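Local atomic coordinates of major extracellular endoglucanase (Xanthomonas campestris pv. campestris, PDB entry 4TUF), a protein that hydrolyses internal beta-1,4-glucosidic linkages in cellulose, lichenin and cereal beta-glucans, here represented by its family 5 catalytic domain. Residues A[40-45]-A[78-83]; A[23-28]-A[310-315]; A[53-58]-A[103-108]. All blocks are in the same frame, centred on the assembly; numbering follows the deposited sequence.

Contact 1: residues A[40-45]-A[78-83]. With 2HP (dihydrogenphosphate ion), chain E.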
loop_
_atom_site.group_PDB
_atom_site.type_symbol
_atom_site.label_atom_id
_atom_site.label_comp_id
_atom_site.label_asym_id
_atom_site.label_seq_id
_atom_site.Cartn_x
_atom_site.Cartn_y
_atom_site.Cartn_z
ATOM N N ARG A 40 7.309 -14.044 -17.142
ATOM C CA ARG A 40 8.572 -13.994 -16.410
ATOM C C ARG A 40 8.698 -15.093 -15.357
ATOM O O ARG A 40 7.703 -15.683 -14.935
ATOM C CB ARG A 40 8.731 -12.630 -15.726
ATOM C CG ARG A 40 8.643 -11.434 -16.660
ATOM C CD ARG A 40 9.900 -11.280 -17.503
ATOM N NE ARG A 40 11.118 -11.248 -16.695
ATOM C CZ ARG A 40 11.526 -10.199 -15.984
ATOM N NH1 ARG A 40 10.812 -9.083 -15.966
ATOM N NH2 ARG A 40 12.648 -10.267 -15.282
ATOM N N ASN A 41 9.932 -15.356 -14.938
ATOM C CA ASN A 41 10.200 -16.214 -13.789
ATOM C C ASN A 41 10.124 -15.390 -12.511
ATOM O O ASN A 41 10.740 -14.328 -12.420
ATOM C CB ASN A 41 11.569 -16.879 -13.919
ATOM C CG ASN A 41 11.980 -17.618 -12.663
ATOM O OD1 ASN A 41 12.694 -17.081 -11.819
ATOM N ND2 ASN A 41 11.526 -18.856 -12.532
ATOM N N TRP A 42 9.367 -15.873 -11.533
ATOM C CA TRP A 42 9.043 -15.066 -10.353
ATOM C C TRP A 42 10.291 -14.635 -9.582
ATOM O O TRP A 42 10.390 -13.491 -9.146
ATOM C CB TRP A 42 8.091 -15.833 -9.425
ATOM C CG TRP A 42 8.716 -17.026 -8.771
ATOM C CD1 TRP A 42 8.923 -18.263 -9.325
ATOM C CD2 TRP A 42 9.225 -17.094 -7.438
ATOM N NE1 TRP A 42 9.529 -19.095 -8.411
ATOM C CE2 TRP A 42 9.727 -18.399 -7.247
ATOM C CE3 TRP A 42 9.305 -16.179 -6.385
ATOM C CZ2 TRP A 42 10.299 -18.805 -6.046
ATOM C CZ3 TRP A 42 9.873 -16.583 -5.197
ATOM C CH2 TRP A 42 10.362 -17.884 -5.034
ATOM N N LYS A 43 11.244 -15.550 -9.429
ATOM C CA LYS A 43 12.480 -15.263 -8.710
ATOM C C LYS A 43 13.312 -14.219 -9.453
ATOM O O LYS A 43 13.879 -13.314 -8.837
ATOM C CB LYS A 43 13.292 -16.545 -8.513
ATOM C CG LYS A 43 13.847 -16.750 -7.112
ATOM C CD LYS A 43 15.020 -17.727 -7.141
ATOM C CE LYS A 43 15.289 -18.359 -5.778
ATOM N NZ LYS A 43 14.270 -19.395 -5.428
ATOM N N ASP A 44 13.379 -14.341 -10.777
ATOM C CA ASP A 44 14.148 -13.403 -11.590
ATOM C C ASP A 44 13.521 -12.011 -11.601
ATOM O O ASP A 44 14.225 -11.007 -11.653
ATOM C CB ASP A 44 14.295 -13.926 -13.022
ATOM C CG ASP A 44 15.295 -15.070 -13.125
ATOM O OD1 ASP A 44 15.695 -15.610 -12.066
ATOM O OD2 ASP A 44 15.678 -15.434 -14.260
ATOM N N MET A 45 12.196 -11.954 -11.547
ATOM C CA MET A 45 11.498 -10.676 -11.516
ATOM C C MET A 45 11.727 -9.949 -10.184
ATOM O O MET A 45 11.799 -8.722 -10.138
ATOM C CB MET A 45 10.004 -10.882 -11.767
ATOM C CG MET A 45 9.246 -9.602 -12.060
ATOM S SD MET A 45 7.741 -9.870 -13.012
ATOM C CE MET A 45 6.792 -10.867 -11.878
ATOM N N SER A 78 6.602 -23.420 -17.393
ATOM C CA SER A 78 7.868 -23.621 -18.096
ATOM C C SER A 78 8.914 -22.663 -17.545
ATOM O O SER A 78 10.093 -23.003 -17.446
ATOM C CB SER A 78 7.706 -23.410 -19.601
ATOM O OG SER A 78 6.593 -24.133 -20.094
ATOM N N ARG A 79 8.463 -21.462 -17.188
ATOM C CA ARG A 79 9.331 -20.430 -16.638
ATOM C C ARG A 79 9.342 -20.474 -15.120
ATOM O O ARG A 79 10.152 -19.806 -14.478
ATOM C CB ARG A 79 8.879 -19.044 -17.090
ATOM C CG ARG A 79 8.544 -18.923 -18.558
ATOM C CD ARG A 79 7.894 -17.579 -18.815
ATOM N NE ARG A 79 7.439 -17.429 -20.191
ATOM C CZ ARG A 79 8.212 -17.006 -21.183
ATOM N NH1 ARG A 79 9.480 -16.704 -20.944
ATOM N NH2 ARG A 79 7.719 -16.893 -22.411
ATOM N N ASN A 80 8.420 -21.242 -14.549
ATOM C CA ASN A 80 8.257 -21.296 -13.102
ATOM C C ASN A 80 8.080 -22.727 -12.605
ATOM O O ASN A 80 7.066 -23.061 -11.993
ATOM C CB ASN A 80 7.064 -20.438 -12.673
ATOM C CG ASN A 80 7.236 -18.975 -13.032
ATOM O OD1 ASN A 80 7.859 -18.210 -12.294
ATOM N ND2 ASN A 80 6.679 -18.577 -14.170
ATOM N N ALA A 81 9.083 -23.564 -12.862
ATOM C CA ALA A 81 8.997 -24.995 -12.587
ATOM C C ALA A 81 8.853 -25.315 -11.106
ATOM O O ALA A 81 8.224 -26.301 -10.738
ATOM C CB ALA A 81 10.213 -25.704 -13.149
ATOM N N ASP A 82 9.434 -24.482 -10.254
ATOM C CA ASP A 82 9.419 -24.766 -8.828
ATOM C C ASP A 82 8.101 -24.357 -8.154
ATOM O O ASP A 82 7.955 -24.506 -6.939
ATOM C CB ASP A 82 10.600 -24.076 -8.140
ATOM C CG ASP A 82 10.531 -22.568 -8.236
ATOM O OD1 ASP A 82 9.831 -22.057 -9.136
ATOM O OD2 ASP A 82 11.182 -21.892 -7.412
ATOM N N LEU A 83 7.145 -23.855 -8.933
ATOM C CA LEU A 83 5.827 -23.525 -8.390
ATOM C C LEU A 83 4.772 -24.558 -8.784
ATOM O O LEU A 83 3.634 -24.510 -8.306
ATOM C CB LEU A 83 5.375 -22.143 -8.851
ATOM C CG LEU A 83 6.238 -20.938 -8.485
ATOM C CD1 LEU A 83 5.548 -19.670 -8.951
ATOM C CD2 LEU A 83 6.516 -20.901 -6.993
HETATM P P 2HP E . 13.517 -23.472 -5.227
HETATM O O1 2HP E . 14.555 -24.187 -4.395
HETATM O O2 2HP E . 14.019 -23.296 -6.644
HETATM O O3 2HP E . 12.246 -24.290 -5.242
HETATM O O4 2HP E . 13.244 -22.114 -4.623
#
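Asn80 and Trp42 illustrate how a loop can be fastened to the first turn of a helix. The Asn80 amide works as a two-pronged clamp: OD1 accepts from Trp42 N at 2.9 Å, in the carbonyl plane, while ND2 donates to Arg40 O at 3.2 Å and has a second acceptor in Asp76 O. Asn41 reciprocates, its ND2 bonding Arg79 O at 2.6 Å in a nearly straight N-H...O line of 173°. The OD1 of the same Asn41 amide caps the helix, accepting from Asp44 N.

The packed part lies around the indole. With CG lodged between the backbone N and the carbonyl carbon (chi1 68°), Trp42 is turned toward the loop; Leu83 covers one ring face off-centre, and CB of Lys43 lies over the other. At the ring edge Trp42 NE1 donates, almost in plane, to the syn lone pair of Asp82 OD1, 3.1 Å away.

Beyond Asp82 the contact is looser and more polar. Lys43 NZ and Asp82 OD2 stay 4.4 Å apart, too far for a salt bridge. A dihydrogenphosphate ion lies there, its O4 3.0 Å from Lys43 NZ, and Lys94 completes its pocket. On the outer flank Arg79 is exposed and pairs with Asp76. The whole is an asparagine N-cap on helix 42-51, pinned to the loop preceding helix 88-102, on the outskirts of a glycoside hydrolase family 5 TIM barrel.

Contact 2: residues A[23-28]-A[310-315]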
loop_
_atom_site.group_PDB
_atom_site.type_symbol
_atom_site.label_atom_id
_atom_site.label_comp_id
_atom_site.label_asym_id
_atom_site.label_seq_id
_atom_site.Cartn_x
_atom_site.Cartn_y
_atom_site.Cartn_z
ATOM N N ASN A 23 4.428 -1.381 -5.087
ATOM C CA ASN A 23 3.348 -2.359 -4.978
ATOM C C ASN A 23 3.473 -3.492 -5.994
ATOM O O ASN A 23 3.719 -3.247 -7.173
ATOM C CB ASN A 23 1.995 -1.675 -5.166
ATOM C CG ASN A 23 1.585 -0.842 -3.971
ATOM O OD1 ASN A 23 0.850 -1.310 -3.097
ATOM N ND2 ASN A 23 2.057 0.403 -3.923
ATOM N N VAL A 24 3.291 -4.725 -5.531
ATOM C CA VAL A 24 3.334 -5.902 -6.397
ATOM C C VAL A 24 2.013 -6.658 -6.308
ATOM O O VAL A 24 1.796 -7.399 -5.351
ATOM C CB VAL A 24 4.481 -6.852 -6.010
ATOM C CG1 VAL A 24 4.536 -8.030 -6.971
ATOM C CG2 VAL A 24 5.812 -6.109 -5.987
ATOM N N PHE A 25 1.129 -6.489 -7.289
ATOM C CA PHE A 25 -0.226 -7.035 -7.279
ATOM C C PHE A 25 -0.321 -8.445 -7.848
ATOM O O PHE A 25 0.587 -8.903 -8.540
ATOM C CB PHE A 25 -1.165 -6.125 -8.080
ATOM C CG PHE A 25 -1.470 -4.822 -7.405
ATOM C CD1 PHE A 25 -0.570 -3.780 -7.449
ATOM C CD2 PHE A 25 -2.661 -4.643 -6.721
ATOM C CE1 PHE A 25 -0.851 -2.589 -6.820
ATOM C CE2 PHE A 25 -2.945 -3.451 -6.095
ATOM C CZ PHE A 25 -2.040 -2.421 -6.145
ATOM N N GLY A 26 -1.456 -9.092 -7.606
ATOM C CA GLY A 26 -1.736 -10.405 -8.142
ATOM C C GLY A 26 -2.419 -11.281 -7.109
ATOM O O GLY A 26 -3.452 -11.893 -7.393
ATOM N N PHE A 27 -1.855 -11.329 -5.904
ATOM C CA PHE A 27 -2.349 -12.220 -4.855
ATOM C C PHE A 27 -3.742 -11.834 -4.354
ATOM O O PHE A 27 -4.348 -12.570 -3.575
ATOM C CB PHE A 27 -1.374 -12.254 -3.670
ATOM C CG PHE A 27 -0.144 -13.092 -3.907
ATOM C CD1 PHE A 27 -0.228 -14.474 -3.939
ATOM C CD2 PHE A 27 1.096 -12.497 -4.081
ATOM C CE1 PHE A 27 0.898 -15.247 -4.154
ATOM C CE2 PHE A 27 2.225 -13.264 -4.296
ATOM C CZ PHE A 27 2.126 -14.641 -4.333
ATOM N N GLU A 28 -4.248 -10.684 -4.790
ATOM C CA GLU A 28 -5.569 -10.241 -4.360
ATOM C C GLU A 28 -6.575 -10.372 -5.494
ATOM O O GLU A 28 -7.682 -9.840 -5.419
ATOM C CB GLU A 28 -5.516 -8.795 -3.846
ATOM C CG GLU A 28 -5.609 -7.703 -4.913
ATOM C CD GLU A 28 -4.457 -7.714 -5.908
ATOM O OE1 GLU A 28 -3.430 -8.388 -5.654
ATOM O OE2 GLU A 28 -4.584 -7.034 -6.952
ATOM N N PHE A 310 5.380 3.653 -1.221
ATOM C CA PHE A 310 5.217 2.520 -2.119
ATOM C C PHE A 310 4.588 2.953 -3.433
ATOM O O PHE A 310 3.392 3.250 -3.490
ATOM C CB PHE A 310 4.368 1.437 -1.458
ATOM C CG PHE A 310 5.010 0.820 -0.245
ATOM C CD1 PHE A 310 4.837 1.379 1.007
ATOM C CD2 PHE A 310 5.796 -0.318 -0.363
ATOM C CE1 PHE A 310 5.434 0.813 2.120
ATOM C CE2 PHE A 310 6.396 -0.885 0.746
ATOM C CZ PHE A 310 6.214 -0.320 1.987
ATOM N N TYR A 311 5.398 2.990 -4.488
ATOM C CA TYR A 311 4.912 3.354 -5.814
ATOM C C TYR A 311 3.867 2.374 -6.350
ATOM O O TYR A 311 3.914 1.182 -6.057
ATOM C CB TYR A 311 6.080 3.437 -6.800
ATOM C CG TYR A 311 5.730 4.179 -8.065
ATOM C CD1 TYR A 311 5.636 5.566 -8.071
ATOM C CD2 TYR A 311 5.474 3.500 -9.248
ATOM C CE1 TYR A 311 5.307 6.257 -9.223
ATOM C CE2 TYR A 311 5.144 4.185 -10.406
ATOM C CZ TYR A 311 5.063 5.563 -10.385
ATOM O OH TYR A 311 4.738 6.252 -11.531
ATOM N N TRP A 312 2.916 2.886 -7.123
ATOM C CA TRP A 312 1.902 2.074 -7.786
ATOM C C TRP A 312 2.086 2.151 -9.303
ATOM O O TRP A 312 1.799 3.200 -9.886
ATOM C CB TRP A 312 0.507 2.573 -7.393
ATOM C CG TRP A 312 -0.638 1.735 -7.868
ATOM C CD1 TRP A 312 -0.772 0.393 -7.728
ATOM C CD2 TRP A 312 -1.836 2.192 -8.518
ATOM N NE1 TRP A 312 -1.966 -0.028 -8.268
ATOM C CE2 TRP A 312 -2.638 1.059 -8.757
ATOM C CE3 TRP A 312 -2.297 3.441 -8.936
ATOM C CZ2 TRP A 312 -3.880 1.141 -9.389
ATOM C CZ3 TRP A 312 -3.537 3.520 -9.552
ATOM C CH2 TRP A 312 -4.308 2.378 -9.779
ATOM N N SER A 313 2.542 1.079 -9.952
ATOM C CA SER A 313 2.885 -0.196 -9.325
ATOM C C SER A 313 4.056 -0.840 -10.052
ATOM O O SER A 313 4.616 -0.260 -10.979
ATOM C CB SER A 313 1.698 -1.150 -9.357
ATOM O OG SER A 313 1.338 -1.428 -10.699
ATOM N N TRP A 314 4.413 -2.051 -9.648
ATOM C CA TRP A 314 5.400 -2.825 -10.387
ATOM C C TRP A 314 4.821 -3.261 -11.728
ATOM O O TRP A 314 5.380 -2.976 -12.782
ATOM C CB TRP A 314 5.849 -4.048 -9.585
ATOM C CG TRP A 314 6.827 -4.923 -10.312
ATOM C CD1 TRP A 314 6.609 -6.187 -10.783
ATOM C CD2 TRP A 314 8.177 -4.594 -10.653
ATOM N NE1 TRP A 314 7.743 -6.666 -11.395
ATOM C CE2 TRP A 314 8.720 -5.707 -11.330
ATOM C CE3 TRP A 314 8.981 -3.464 -10.456
ATOM C CZ2 TRP A 314 10.030 -5.723 -11.811
ATOM C CZ3 TRP A 314 10.282 -3.481 -10.932
ATOM C CH2 TRP A 314 10.792 -4.602 -11.604
ATOM N N ASN A 315 3.684 -3.929 -11.655
ATOM C CA ASN A 315 3.003 -4.486 -12.807
ATOM C C ASN A 315 2.489 -3.439 -13.781
ATOM O O ASN A 315 1.962 -2.415 -13.379
ATOM C CB ASN A 315 1.829 -5.356 -12.350
ATOM C CG ASN A 315 2.078 -6.036 -11.018
ATOM O OD1 ASN A 315 2.201 -5.385 -9.989
ATOM N ND2 ASN A 315 2.151 -7.353 -11.037
#
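Asn23 meets Tyr311 and Trp314 where the first and last strands of the (beta/alpha)8 barrel run side by side, the junction that closes a TIM barrel. Its main chain straddles the other segment: Asn23 N donates to Tyr311 O at 2.8 Å, and Asn23 O accepts from Trp314 N, also at 2.8 Å. Between these two bonds lies the cis peptide joining Trp312 to Ser313, a non-proline cis bond known from related glycosidases of this clan. With CG beside its own backbone N (chi1 -74°), the Asn23 side chain turns to the Tyr311 carbonyl as well. Asn23 ND2 reaches Tyr311 O at 2.9 Å from above the carbonyl plane, 64° out of it, so that two N-H groups grip one oxygen; ND2 also bonds Gly277 O, beside the presumed nucleophile Glu278.

Val24 follows with plain packing, its CG2 lying alongside CB of Trp314, both side chains pointing the same way, while Met49 of helix 42-51 adds to the cover.

Phe25 then turns its ring toward the indole of Trp312, the planes oblique at 59°. Both residues were modelled in two conformers and the closest carbons are implausibly near, which makes the fine detail doubtful. The backbone of Phe25 is more clearly held, because the Asn315 amide addresses both its polar atoms: Asn315 OD1 accepts from Phe25 N at 3.1 Å, and its ND2 gives a weak bond to Phe25 O at 3.3 Å.

Contact 3: residues A[53-58]-A[103-108]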
loop_
_atom_site.group_PDB
_atom_site.type_symbol
_atom_site.label_atom_id
_atom_site.label_comp_id
_atom_site.label_asym_id
_atom_site.label_seq_id
_atom_site.Cartn_x
_atom_site.Cartn_y
_atom_site.Cartn_z
ATOM N N GLY A 53 16.761 -0.615 -7.321
ATOM C CA GLY A 53 16.932 0.204 -6.138
ATOM C C GLY A 53 15.879 -0.009 -5.070
ATOM O O GLY A 53 16.005 0.525 -3.971
ATOM N N PHE A 54 14.837 -0.776 -5.386
ATOM C CA PHE A 54 13.768 -1.034 -4.421
ATOM C C PHE A 54 14.256 -1.955 -3.309
ATOM O O PHE A 54 14.928 -2.951 -3.573
ATOM C CB PHE A 54 12.540 -1.668 -5.092
ATOM C CG PHE A 54 11.863 -0.791 -6.111
ATOM C CD1 PHE A 54 11.052 0.256 -5.719
ATOM C CD2 PHE A 54 12.009 -1.040 -7.465
ATOM C CE1 PHE A 54 10.420 1.050 -6.659
ATOM C CE2 PHE A 54 11.380 -0.251 -8.405
ATOM C CZ PHE A 54 10.584 0.793 -8.000
ATOM N N ASN A 55 13.913 -1.629 -2.068
ATOM C CA ASN A 55 14.237 -2.507 -0.952
ATOM C C ASN A 55 12.996 -2.866 -0.153
ATOM O O ASN A 55 13.090 -3.446 0.926
ATOM C CB ASN A 55 15.275 -1.859 -0.039
ATOM C CG ASN A 55 14.676 -0.821 0.887
ATOM O OD1 ASN A 55 13.651 -0.209 0.580
ATOM N ND2 ASN A 55 15.321 -0.610 2.028
ATOM N N ALA A 56 11.832 -2.503 -0.682
ATOM C CA ALA A 56 10.587 -2.717 0.035
ATOM C C ALA A 56 9.446 -3.009 -0.925
ATOM O O ALA A 56 9.411 -2.492 -2.036
ATOM C CB ALA A 56 10.259 -1.510 0.897
ATOM N N VAL A 57 8.506 -3.833 -0.478
ATOM C CA VAL A 57 7.412 -4.281 -1.321
ATOM C C VAL A 57 6.098 -4.307 -0.533
ATOM O O VAL A 57 6.054 -4.759 0.612
ATOM C CB VAL A 57 7.720 -5.685 -1.910
ATOM C CG1 VAL A 57 6.465 -6.527 -2.032
ATOM C CG2 VAL A 57 8.418 -5.561 -3.251
ATOM N N ARG A 58 5.036 -3.799 -1.148
ATOM C CA ARG A 58 3.701 -3.895 -0.578
ATOM C C ARG A 58 2.930 -4.992 -1.314
ATOM O O ARG A 58 2.726 -4.902 -2.521
ATOM C CB ARG A 58 2.980 -2.550 -0.680
ATOM C CG ARG A 58 1.630 -2.468 0.030
ATOM C CD ARG A 58 1.128 -1.031 -0.013
ATOM N NE ARG A 58 -0.168 -0.823 0.631
ATOM C CZ ARG A 58 -1.330 -0.794 -0.016
ATOM N NH1 ARG A 58 -1.365 -0.977 -1.330
ATOM N NH2 ARG A 58 -2.458 -0.582 0.651
ATOM N N GLY A 103 16.597 -9.677 1.639
ATOM C CA GLY A 103 16.678 -8.542 2.537
ATOM C C GLY A 103 15.748 -7.426 2.113
ATOM O O GLY A 103 16.064 -6.248 2.268
ATOM N N MET A 104 14.593 -7.805 1.576
ATOM C CA MET A 104 13.602 -6.840 1.124
ATOM C C MET A 104 12.431 -6.799 2.102
ATOM O O MET A 104 11.861 -7.837 2.436
ATOM C CB MET A 104 13.119 -7.188 -0.293
ATOM C CG MET A 104 14.228 -7.148 -1.346
ATOM S SD MET A 104 13.719 -7.572 -3.027
ATOM C CE MET A 104 12.448 -6.337 -3.323
ATOM N N TYR A 105 12.084 -5.597 2.561
ATOM C CA TYR A 105 10.996 -5.414 3.514
ATOM C C TYR A 105 9.659 -5.680 2.842
ATOM O O TYR A 105 9.463 -5.333 1.679
ATOM C CB TYR A 105 11.023 -4.002 4.106
ATOM C CG TYR A 105 12.290 -3.683 4.865
ATOM C CD1 TYR A 105 12.488 -4.157 6.156
ATOM C CD2 TYR A 105 13.294 -2.911 4.290
ATOM C CE1 TYR A 105 13.649 -3.871 6.858
ATOM C CE2 TYR A 105 14.463 -2.623 4.983
ATOM C CZ TYR A 105 14.633 -3.106 6.267
ATOM O OH TYR A 105 15.789 -2.827 6.962
ATOM N N VAL A 106 8.738 -6.299 3.573
ATOM C CA VAL A 106 7.431 -6.627 3.013
ATOM C C VAL A 106 6.283 -6.097 3.875
ATOM O O VAL A 106 6.164 -6.443 5.049
ATOM C CB VAL A 106 7.270 -8.156 2.840
ATOM C CG1 VAL A 106 5.874 -8.502 2.355
ATOM C CG2 VAL A 106 8.308 -8.688 1.884
ATOM N N LEU A 107 5.442 -5.254 3.285
ATOM C CA LEU A 107 4.231 -4.786 3.942
ATOM C C LEU A 107 3.030 -5.503 3.329
ATOM O O LEU A 107 2.645 -5.227 2.194
ATOM C CB LEU A 107 4.082 -3.261 3.810
ATOM C CG LEU A 107 2.925 -2.570 4.568
ATOM C CD1 LEU A 107 3.058 -2.726 6.081
ATOM C CD2 LEU A 107 2.811 -1.089 4.210
ATOM N N LEU A 108 2.446 -6.436 4.072
ATOM C CA LEU A 108 1.267 -7.146 3.592
ATOM C C LEU A 108 0.042 -6.226 3.646
ATOM O O LEU A 108 -0.035 -5.337 4.488
ATOM C CB LEU A 108 1.047 -8.432 4.402
ATOM C CG LEU A 108 2.187 -9.445 4.226
ATOM C CD1 LEU A 108 2.128 -10.555 5.244
ATOM C CD2 LEU A 108 2.185 -10.031 2.823
#
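Strands 56-58 and 105-108 run parallel, 4.6 Å apart at closest approach and inclined by 14°, with Ala56 beside Tyr105, Val57 beside Val106 and Arg58 beside Leu107. They are successive strands of the TIM barrel, joined through helix 88-102 in a beta-alpha-beta crossover, and each is entered from a helix that ends in a Schellman motif, at Gly53 and Gly103. Within these segments three backbone bonds make the ladder: Tyr105 N to Asn55 O (2.9 Å), Val57 N to Tyr105 O (2.8 Å) and Leu107 N to Val57 O (2.8 Å). CA-H...O contacts run alongside, for example from Ala56 CA to Tyr105 O.

One face of the pair, carrying Ala56, Arg58, Tyr105 and Leu107, is turned to the barrel interior, where Phe310 touches Ala56, Arg58 and Leu107, whereas the other, with Val57 and Val106, packs on Phe99 of helix 88-102. Met104 extends that second layer: its chain bends at the last torsion, and Met104 CE arrives against CG2 of Val57 at 4.1 Å.

At the strand entrance the Asn55 amide stands almost upright to the Tyr105 ring, planes 79° apart, with ND2 in the ring plane at its CE2 edge. Lys20 N and Gln18 O, on the neighbouring strand 16-23, hold this amide by its OD1 and ND2.

At the other end Arg58 leaves the sheet as an extended chain, CG opposite the backbone N (chi1 -173°), sending its guanidinium group among acidic residues: NH2 forms salt bridges with Asp153 and Glu196, and NH1 forms one with the probable nucleophile Glu278, through its OE2.

Overall arrangement
Contacts 2 and 3 belong to one sheet, their centres 11 Å apart: strand 16-23, whose end carries Asn23 of contact 2, lies beside strand 56-61 of contact 3. Val24 N lies 3.1 Å from Arg58 O, and Asn23 OD1 2.9 Å from Arg58 NH1, both probable hydrogen bonds. Through the side chains of Asn23 and Arg58 the two contacts converge on the presumed nucleophile Glu278, whose side chain is about 4 Å from that of Asn23 and about 3 Å from that of Arg58; the side chain of the presumed proton donor Glu157 is about 6 Å from that of Arg58. Contact 1 is peripheral, its centre 24 Å from the chain's, yet Met45 packs on Trp314 of contact 2.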